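PDB 5Z9J: putative P450-like enzyme from Streptomyces himastatinicus ATCC 53653, which binds heme b and, as a cytochrome P450, probably acts as a monooxygenase that inserts an atom of molecular oxygen into an organic substrate. Local coordinates for residues Ile246-Leu251 against Met281-Gly286. Sequence-based numbering, arbitrary orientation.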
ATOM      1  N   ILE A 246       3.362   8.094   6.200  1.00 18.62           N
ATOM      2  CA  ILE A 246       3.672   8.884   7.383  1.00 18.87           C
ATOM      3  C   ILE A 246       5.161   9.274   7.397  1.00 24.36           C
ATOM      4  O   ILE A 246       5.526  10.463   7.501  1.00 26.63           O
ATOM      5  CB  ILE A 246       3.289   8.117   8.748  1.00 18.76           C
ATOM      6  CG1 ILE A 246       1.754   7.949   8.874  1.00 18.63           C
ATOM      7  CG2 ILE A 246       3.848   8.896   9.933  1.00 19.15           C
ATOM      8  CD1 ILE A 246       1.274   6.844   9.982  1.00 20.38           C
ATOM      9  N   ALA A 247       6.035   8.315   7.170  1.00 22.95           N
ATOM     10  CA  ALA A 247       7.453   8.593   7.254  1.00 19.69           C
ATOM     11  C   ALA A 247       7.945   9.450   6.044  1.00 23.24           C
ATOM     12  O   ALA A 247       8.694  10.388   6.232  1.00 24.46           O
ATOM     13  CB  ALA A 247       8.204   7.314   7.361  1.00 19.67           C
ATOM     14  N   ASN A 248       7.489   9.140   4.844  1.00 19.90           N
ATOM     15  CA  ASN A 248       7.867   9.973   3.652  1.00 30.28           C
ATOM     16  C   ASN A 248       7.503  11.394   3.879  1.00 29.74           C
ATOM     17  O   ASN A 248       8.277  12.326   3.539  1.00 34.18           O
ATOM     18  CB  ASN A 248       7.118   9.525   2.410  1.00 20.23           C
ATOM     19  CG  ASN A 248       7.521   8.180   1.937  1.00 24.71           C
ATOM     20  OD1 ASN A 248       8.524   7.618   2.368  1.00 27.12           O
ATOM     21  ND2 ASN A 248       6.716   7.617   1.078  1.00 23.51           N
ATOM     22  N   THR A 249       6.321  11.589   4.475  1.00 20.44           N
ATOM     23  CA  THR A 249       5.808  12.926   4.698  1.00 20.84           C
ATOM     24  C   THR A 249       6.702  13.728   5.669  1.00 21.37           C
ATOM     25  O   THR A 249       7.099  14.882   5.363  1.00 22.12           O
ATOM     26  CB  THR A 249       4.340  12.928   5.172  1.00 23.33           C
ATOM     27  OG1 THR A 249       3.480  12.324   4.179  1.00 20.17           O
ATOM     28  CG2 THR A 249       3.898  14.345   5.458  1.00 25.45           C
ATOM     29  N   MET A 250       7.091  13.125   6.787  1.00 21.14           N
ATOM     30  CA  MET A 250       8.011  13.777   7.691  1.00 21.74           C
ATOM     31  C   MET A 250       9.378  14.002   7.047  1.00 22.43           C
ATOM     32  O   MET A 250      10.021  15.005   7.332  1.00 26.66           O
ATOM     33  CB  MET A 250       8.196  12.954   8.975  1.00 29.49           C
ATOM     34  CG  MET A 250       6.887  12.642   9.681  1.00 20.95           C
ATOM     35  SD  MET A 250       5.759  14.055   9.926  1.00 26.74           S
ATOM     36  CE  MET A 250       6.735  15.125  10.985  1.00 22.95           C
ATOM     37  N   LEU A 251       9.838  13.071   6.208  1.00 22.25           N
ATOM     38  CA  LEU A 251      11.112  13.234   5.498  1.00 23.04           C
ATOM     39  C   LEU A 251      11.072  14.413   4.536  1.00 25.36           C
ATOM     40  O   LEU A 251      12.044  15.167   4.422  1.00 26.95           O
ATOM     41  CB  LEU A 251      11.463  11.989   4.714  1.00 26.91           C
ATOM     42  CG  LEU A 251      12.625  12.165   3.750  1.00 26.05           C
ATOM     43  CD1 LEU A 251      13.933  12.357   4.514  1.00 30.67           C
ATOM     44  CD2 LEU A 251      12.761  10.979   2.790  1.00 26.95           C
ATOM     45  N   MET A 281       6.134  10.753  -3.630  1.00 25.69           N
ATOM     46  CA  MET A 281       6.877   9.592  -3.213  1.00 23.88           C
ATOM     47  C   MET A 281       5.838   8.512  -2.899  1.00 24.77           C
ATOM     48  O   MET A 281       5.387   8.386  -1.758  1.00 20.50           O
ATOM     49  CB  MET A 281       7.778   9.937  -2.001  1.00 24.51           C
ATOM     50  CG  MET A 281       8.760   8.804  -1.506  1.00 21.65           C
ATOM     51  SD  MET A 281       9.807   9.373  -0.122  1.00 30.30           S
ATOM     52  CE  MET A 281      10.567  10.758  -0.959  1.00 23.09           C
ATOM     53  N   SER A 282       5.449   7.770  -3.940  1.00 21.19           N
ATOM     54  CA  SER A 282       4.235   7.009  -3.923  1.00 20.68           C
ATOM     55  C   SER A 282       4.499   5.676  -3.215  1.00 20.05           C
ATOM     56  O   SER A 282       5.256   4.859  -3.737  1.00 20.86           O
ATOM     57  CB  SER A 282       3.733   6.851  -5.366  1.00 21.23           C
ATOM     58  OG  SER A 282       3.651   8.148  -6.009  1.00 26.77           O
ATOM     59  N   PRO A 283       3.915   5.469  -2.015  1.00 33.05           N
ATOM     60  CA  PRO A 283       4.173   4.190  -1.323  1.00 29.55           C
ATOM     61  C   PRO A 283       3.952   2.953  -2.179  1.00 25.62           C
ATOM     62  O   PRO A 283       4.729   1.977  -2.142  1.00 22.38           O
ATOM     63  CB  PRO A 283       3.186   4.227  -0.132  1.00 28.31           C
ATOM     64  CG  PRO A 283       3.013   5.632   0.171  1.00 32.22           C
ATOM     65  CD  PRO A 283       3.080   6.364  -1.186  1.00 31.39           C
ATOM     66  N   ILE A 284       2.873   2.969  -2.945  1.00 23.55           N
ATOM     67  CA  ILE A 284       2.718   1.994  -4.027  1.00 22.83           C
ATOM     68  C   ILE A 284       3.018   2.786  -5.320  1.00 24.79           C
ATOM     69  O   ILE A 284       2.288   3.701  -5.722  1.00 24.52           O
ATOM     70  CB  ILE A 284       1.327   1.368  -4.073  1.00 23.74           C
ATOM     71  CG1 ILE A 284       1.040   0.577  -2.780  1.00 22.14           C
ATOM     72  CG2 ILE A 284       1.186   0.427  -5.232  1.00 22.49           C
ATOM     73  CD1 ILE A 284       1.931  -0.652  -2.566  1.00 19.70           C
ATOM     74  N   CYS A 285       4.144   2.474  -5.947  1.00 23.37           N
ATOM     75  CA  CYS A 285       4.548   3.290  -7.102  1.00 26.10           C
ATOM     76  C   CYS A 285       4.402   2.560  -8.447  1.00 26.92           C
ATOM     77  O   CYS A 285       4.731   3.109  -9.489  1.00 22.71           O
ATOM     78  CB  CYS A 285       5.970   3.788  -6.891  1.00 26.69           C
ATOM     79  SG  CYS A 285       7.230   2.543  -6.809  1.00 28.07           S
ATOM     80  N   GLY A 286       3.985   1.296  -8.397  1.00 21.61           N
ATOM     81  CA  GLY A 286       3.597   0.567  -9.575  1.00 22.16           C
ATOM     82  C   GLY A 286       2.649  -0.560  -9.253  1.00 24.92           C
ATOM     83  O   GLY A 286       2.718  -1.132  -8.165  1.00 24.42           O
TER
HETATM   84  O   HOH W   1       4.251   9.141   0.695  1.00 34.47           O
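Asn248, on the helical segment 246-251, faces Met281, where the chain turns out of helix 270-280; their CA atoms lie 6.9 Å apart, and the rest of 281-286 runs off as loop toward strand 287-291. Asn248 ND2 makes a weak, bent hydrogen bond to Met281 O (3.2 Å, 122°), since that oxygen sits off the amide plane. A water bridges the same two atoms, accepting from Asn248 ND2 at 2.9 Å and donating to Met281 O at 2.8 Å. Met281 extends its CG anti to the backbone N (chi1 -174°), which lays the thioether over one face of the carboxamide, SD 3.3 Å from Asn248 CG. In cytochrome P450 terms, helix 240-255 corresponds to the C-terminal part of helix I, and 281-286 is the link from helix K to the sheet beside the heme. Ile284 touches the porphyrin, and Pro283 approaches it too; the Pro283 ring also brings CG to 4.3 Å from Asn248 ND2. A bend at chi3 (-58°) places Met281 CE 4.3 Å from Leu251 CD2. Asn248 OD1 accepts from Val390 N, fixing the amide to the loop that precedes strand 392-396.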